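Local coordinates for protein ATP-dependent DNA helicase (Mycobacterium smegmatis, PDB 5V9X) that probably unwinds RNA:DNA hybrids by moving 3'-to-5' along a single-stranded DNA tracking strand, driven by ATP hydrolysis, at residues A[96-101]-A[157-162]; A[183-188]-A[218-223]. All coordinates share one frame; numbering follows the deposited sequence.

Interaction 1. Residues A[96-101]-A[157-162]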
loop_
_atom_site.group_PDB
_atom_site.type_symbol
_atom_site.label_atom_id
_atom_site.label_comp_id
_atom_site.label_asym_id
_atom_site.label_seq_id
_atom_site.Cartn_x
_atom_site.Cartn_y
_atom_site.Cartn_z
ATOM N N GLN A 96 8.741 -33.052 13.108
ATOM C CA GLN A 96 7.534 -33.530 12.445
ATOM C C GLN A 96 6.401 -32.517 12.561
ATOM O O GLN A 96 5.974 -32.161 13.660
ATOM C CB GLN A 96 7.108 -34.880 13.019
ATOM C CG GLN A 96 7.659 -36.061 12.242
ATOM C CD GLN A 96 7.117 -36.120 10.826
ATOM O OE1 GLN A 96 5.987 -35.700 10.566
ATOM N NE2 GLN A 96 7.921 -36.633 9.902
ATOM N N GLY A 97 5.912 -32.074 11.412
ATOM C CA GLY A 97 5.010 -30.947 11.312
ATOM C C GLY A 97 5.660 -29.783 10.584
ATOM O O GLY A 97 6.851 -29.785 10.271
ATOM N N THR A 98 4.842 -28.772 10.314
ATOM C CA THR A 98 5.332 -27.595 9.606
ATOM C C THR A 98 6.378 -26.874 10.448
ATOM O O THR A 98 6.104 -26.466 11.580
ATOM C CB THR A 98 4.172 -26.662 9.267
ATOM O OG1 THR A 98 3.207 -27.365 8.473
ATOM C CG2 THR A 98 4.676 -25.460 8.488
ATOM N N GLN A 99 7.580 -26.724 9.890
ATOM C CA GLN A 99 8.737 -26.197 10.608
ATOM C C GLN A 99 9.038 -24.741 10.287
ATOM O O GLN A 99 9.423 -23.982 11.183
ATOM C CB GLN A 99 9.975 -27.044 10.299
ATOM C CG GLN A 99 9.914 -28.462 10.846
ATOM C CD GLN A 99 10.231 -28.532 12.325
ATOM O OE1 GLN A 99 11.293 -28.089 12.767
ATOM N NE2 GLN A 99 9.309 -29.089 13.103
ATOM N N VAL A 100 8.886 -24.333 9.030
ATOM C CA VAL A 100 9.155 -22.968 8.596
ATOM C C VAL A 100 7.868 -22.378 8.039
ATOM O O VAL A 100 7.143 -23.044 7.294
ATOM C CB VAL A 100 10.284 -22.920 7.542
ATOM C CG1 VAL A 100 10.488 -21.500 7.032
ATOM C CG2 VAL A 100 11.577 -23.474 8.123
ATOM N N LEU A 101 7.582 -21.131 8.408
ATOM C CA LEU A 101 6.400 -20.419 7.932
ATOM C C LEU A 101 6.849 -19.140 7.238
ATOM O O LEU A 101 7.350 -18.216 7.887
ATOM C CB LEU A 101 5.440 -20.109 9.080
ATOM C CG LEU A 101 4.156 -19.371 8.686
ATOM C CD1 LEU A 101 3.289 -20.232 7.780
ATOM C CD2 LEU A 101 3.380 -18.931 9.915
ATOM N N ALA A 157 -3.585 -33.083 6.129
ATOM C CA ALA A 157 -3.259 -34.473 6.422
ATOM C C ALA A 157 -1.755 -34.702 6.406
ATOM O O ALA A 157 -1.234 -35.505 7.190
ATOM C CB ALA A 157 -3.950 -35.394 5.418
ATOM N N ASN A 158 -1.041 -34.008 5.522
ATOM C CA ASN A 158 0.406 -34.166 5.370
ATOM C C ASN A 158 1.024 -32.786 5.209
ATOM O O ASN A 158 1.391 -32.377 4.101
ATOM C CB ASN A 158 0.734 -35.066 4.177
ATOM C CG ASN A 158 1.636 -36.224 4.551
ATOM O OD1 ASN A 158 1.220 -37.150 5.251
ATOM N ND2 ASN A 158 2.876 -36.188 4.071
ATOM N N PRO A 159 1.160 -32.039 6.303
ATOM C CA PRO A 159 1.606 -30.655 6.187
ATOM C C PRO A 159 3.031 -30.582 5.682
ATOM O O PRO A 159 3.856 -31.474 5.959
ATOM C CB PRO A 159 1.487 -30.125 7.623
ATOM C CG PRO A 159 1.584 -31.341 8.480
ATOM C CD PRO A 159 0.913 -32.430 7.701
ATOM N N PRO A 160 3.369 -29.537 4.935
ATOM C CA PRO A 160 4.736 -29.393 4.431
ATOM C C PRO A 160 5.678 -28.843 5.492
ATOM O O PRO A 160 5.271 -28.185 6.451
ATOM C CB PRO A 160 4.577 -28.403 3.273
ATOM C CG PRO A 160 3.418 -27.554 3.687
ATOM C CD PRO A 160 2.483 -28.464 4.451
ATOM N N ASP A 161 6.968 -29.131 5.299
ATOM C CA ASP A 161 7.980 -28.608 6.211
ATOM C C ASP A 161 8.098 -27.095 6.091
ATOM O O ASP A 161 8.293 -26.400 7.093
ATOM C CB ASP A 161 9.328 -29.277 5.942
ATOM C CG ASP A 161 9.303 -30.770 6.210
ATOM O OD1 ASP A 161 8.440 -31.229 6.988
ATOM O OD2 ASP A 161 10.156 -31.486 5.644
ATOM N N VAL A 162 7.979 -26.569 4.876
ATOM C CA VAL A 162 7.993 -25.133 4.620
ATOM C C VAL A 162 6.613 -24.749 4.108
ATOM O O VAL A 162 6.233 -25.116 2.990
ATOM C CB VAL A 162 9.082 -24.740 3.613
ATOM C CG1 VAL A 162 9.029 -23.243 3.335
ATOM C CG2 VAL A 162 10.455 -25.155 4.118
#
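Thr98 and Val100 of 96-101 meet Pro160, Asp161 and Val162 of 157-162 where two parallel strands of the first RecA-like domain come together. Strands 100-103 and 162-165 are neighbours in its seven-stranded sheet, and this contact sits at their N-terminal ends, just after helix 149-157 has run out into the two prolines.

In Thr98, CB itself lies 3.4 Å from Pro160 O. Beyond it the two branches part: with CG2 anti to the backbone N and OG1 anti to the carbonyl carbon (chi1 -58°), the hydroxyl faces the incoming chain. OG1 donates to Pro160 O over 3.0 Å, arriving in the plane of that carbonyl, and it also rests 3.4 Å from Pro159 CB, so the hydroxyl sits against the flank of the proline ring. CG2 stays within van der Waals range of Pro160 O, and the Thr98 side chain also touches Leu163 of strand 162-165. The same oxygen takes a CA-H...O contact from Thr98 CA at 3.2 Å, so Thr98 meets it through both backbone and side chain.

One residue further on, Asp161 O is gripped twice. Gln99 N reaches it at 2.9 Å from a position tilted off the carbonyl plane, whereas Val100 N binds almost head-on, with an N-H...O angle of 169°. CB of Asp161 points away from 96-101, though OD1 of its carboxylate still lies 3.9 Å from Gly97 O. The backbone N of Asp161 is held by Thr139 OG1.

Val100 and Val162 then form the parallel bridge proper. Both side chains project to the face covered by helix 75-88, where Phe80 packs on the pair and Ala83 also touches Val100. In Val162 CG2 lies beside the backbone N, anti to the carbonyl carbon, and this branch makes the nearest side-chain approach across the bridge, 4.1 Å to Val100 CB.

Interaction 2. Residues A[183-188]-A[218-223]; sequences TSVRTV and TPAQRI
Ala220 CB packs against Val188 and Val185, and this is the tight end of the contact. The methyl lies 3.7 Å from Val188 CG2 and 4.1 Å from Val185 CG1. Val188 brings CG2 to it because CG1 is the branch anti to the backbone N (chi1 170°). Leu209 and Leu212 of helix 200-213 cover Val188, so the methyl contacts here are buried. Arg222 projects to the same face, but its extended chain carries the guanidinium past the valine to salt bridges with Glu210 and Asp213 and a bond to Leu239 O.

Backbone bonds hold the two chains in parallel register. Gln221 N donates to Arg186 O, Val188 N to Gln221 O at 2.7 Å, and Ile223 N to Val188 O. This joins strands 187-191 and 221-226, the two sides of a beta-alpha-beta crossover through helix 200-213 in the RecA-like fold. In sequence the first strand runs into the DExH (Walker B) motif and the second into the Ser-Ala-Thr motif of superfamily 2 helicases.

Thr187 and Gln221 point together to the other face, and here the fit is looser. Thr187 OG1 and Gln221 OE1 stand 4.1 Å apart, spanned by a water with weak bonds to each. The amide end of Gln221 is anchored instead through NE2, by Asn63 O and Ile59 O. Deeper along the strands the face turns apolar, as Thr187 CG2 meets Ile223 CD1 at 3.8 Å. At the outer edge Arg186 is exposed. Its CB points away from 218-223, and its side chain makes no contact with that segment.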
loop_
_atom_site.group_PDB
_atom_site.type_symbol
_atom_site.label_atom_id
_atom_site.label_comp_id
_atom_site.label_asym_id
_atom_site.label_seq_id
_atom_site.Cartn_x
_atom_site.Cartn_y
_atom_site.Cartn_z
ATOM N N THR A 183 1.832 -26.257 15.146
ATOM C CA THR A 183 2.306 -26.317 16.524
ATOM C C THR A 183 3.809 -26.548 16.634
ATOM O O THR A 183 4.359 -26.387 17.727
ATOM C CB THR A 183 1.570 -27.414 17.300
ATOM O OG1 THR A 183 1.790 -28.682 16.672
ATOM C CG2 THR A 183 0.079 -27.131 17.351
ATOM N N SER A 184 4.483 -26.916 15.546
ATOM C CA SER A 184 5.917 -27.171 15.576
ATOM C C SER A 184 6.735 -26.075 14.908
ATOM O O SER A 184 7.959 -26.216 14.802
ATOM C CB SER A 184 6.231 -28.518 14.914
ATOM O OG SER A 184 5.629 -29.591 15.617
ATOM N N VAL A 185 6.095 -24.991 14.460
ATOM C CA VAL A 185 6.803 -23.953 13.719
ATOM C C VAL A 185 7.908 -23.360 14.578
ATOM O O VAL A 185 7.678 -22.938 15.718
ATOM C CB VAL A 185 5.821 -22.869 13.248
ATOM C CG1 VAL A 185 6.576 -21.632 12.782
ATOM C CG2 VAL A 185 4.938 -23.402 12.130
ATOM N N ARG A 186 9.123 -23.331 14.029
ATOM C CA ARG A 186 10.277 -22.741 14.696
ATOM C C ARG A 186 10.718 -21.415 14.098
ATOM O O ARG A 186 11.259 -20.578 14.822
ATOM C CB ARG A 186 11.463 -23.715 14.669
ATOM C CG ARG A 186 11.229 -25.001 15.449
ATOM C CD ARG A 186 12.462 -25.895 15.448
ATOM N NE ARG A 186 12.245 -27.119 16.216
ATOM C CZ ARG A 186 13.140 -28.095 16.343
ATOM N NH1 ARG A 186 14.323 -27.998 15.751
ATOM N NH2 ARG A 186 12.850 -29.170 17.063
ATOM N N THR A 187 10.503 -21.202 12.802
ATOM C CA THR A 187 10.904 -19.981 12.122
ATOM C C THR A 187 9.698 -19.365 11.428
ATOM O O THR A 187 8.841 -20.080 10.900
ATOM C CB THR A 187 12.019 -20.255 11.094
ATOM O OG1 THR A 187 13.136 -20.875 11.744
ATOM C CG2 THR A 187 12.482 -18.966 10.426
ATOM N N VAL A 188 9.632 -18.036 11.442
ATOM C CA VAL A 188 8.605 -17.284 10.731
ATOM C C VAL A 188 9.293 -16.195 9.922
ATOM O O VAL A 188 9.921 -15.294 10.493
ATOM C CB VAL A 188 7.564 -16.672 11.684
ATOM C CG1 VAL A 188 6.662 -15.711 10.929
ATOM C CG2 VAL A 188 6.740 -17.769 12.339
ATOM N N THR A 218 7.516 -22.644 22.307
ATOM C CA THR A 218 8.406 -21.504 22.298
ATOM C C THR A 218 7.996 -20.609 21.133
ATOM O O THR A 218 7.792 -21.113 20.013
ATOM C CB THR A 218 9.866 -21.943 22.153
ATOM O OG1 THR A 218 10.298 -22.578 23.362
ATOM C CG2 THR A 218 10.766 -20.752 21.858
ATOM N N PRO A 219 7.852 -19.302 21.354
ATOM C CA PRO A 219 7.559 -18.398 20.236
ATOM C C PRO A 219 8.600 -18.533 19.137
ATOM O O PRO A 219 9.802 -18.625 19.399
ATOM C CB PRO A 219 7.595 -17.010 20.884
ATOM C CG PRO A 219 7.252 -17.263 22.309
ATOM C CD PRO A 219 7.866 -18.594 22.645
ATOM N N ALA A 220 8.124 -18.559 17.896
ATOM C CA ALA A 220 9.008 -18.783 16.765
ATOM C C ALA A 220 9.927 -17.589 16.543
ATOM O O ALA A 220 9.613 -16.452 16.908
ATOM C CB ALA A 220 8.193 -19.054 15.500
ATOM N N GLN A 221 11.081 -17.866 15.946
ATOM C CA GLN A 221 11.984 -16.813 15.509
ATOM C C GLN A 221 11.382 -16.089 14.311
ATOM O O GLN A 221 10.896 -16.727 13.372
ATOM C CB GLN A 221 13.342 -17.415 15.148
ATOM C CG GLN A 221 14.392 -16.418 14.703
ATOM C CD GLN A 221 15.669 -17.101 14.247
ATOM O OE1 GLN A 221 15.629 -18.148 13.600
ATOM N NE2 GLN A 221 16.809 -16.515 14.589
ATOM N N ARG A 222 11.407 -14.759 14.344
ATOM C CA ARG A 222 10.783 -13.936 13.314
ATOM C C ARG A 222 11.849 -13.237 12.482
ATOM O O ARG A 222 12.738 -12.577 13.030
ATOM C CB ARG A 222 9.837 -12.906 13.935
ATOM C CG ARG A 222 8.676 -13.527 14.687
ATOM C CD ARG A 222 7.705 -12.474 15.181
ATOM N NE ARG A 222 6.668 -13.051 16.026
ATOM C CZ ARG A 222 5.660 -12.363 16.551
ATOM N NH1 ARG A 222 5.546 -11.063 16.319
ATOM N NH2 ARG A 222 4.761 -12.980 17.310
ATOM N N ILE A 223 11.749 -13.372 11.162
ATOM C CA ILE A 223 12.698 -12.783 10.225
ATOM C C ILE A 223 11.928 -11.918 9.236
ATOM O O ILE A 223 10.952 -12.376 8.633
ATOM C CB ILE A 223 13.513 -13.861 9.488
ATOM C CG1 ILE A 223 14.277 -14.727 10.493
ATOM C CG2 ILE A 223 14.468 -13.220 8.492
ATOM C CD1 ILE A 223 14.789 -16.028 9.915
HETATM O O HOH W 1 15.892 -19.522 10.473
#

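Interactions 1 and 2 lie side by side in one sheet, their centres 12 Å apart, because strand 100-103 of interaction 1 is the next neighbour of strand 187-191 of interaction 2. The seam between them has its own probable hydrogen bonds, Gln99 O to Arg186 N at 2.9 Å and Leu101 N to Thr187 O at 3.0 Å, while Val185 CG2 packs on Thr98 O. Together they give the order 162-165, 100-103, 187-191, 221-226. Neither touches the nucleotide. The side chain of Ile223 is about 11 Å from the bound AMP-PNP and about 10 Å from the magnesium ion, and that of Val162 is about 14 Å from the AMP-PNP.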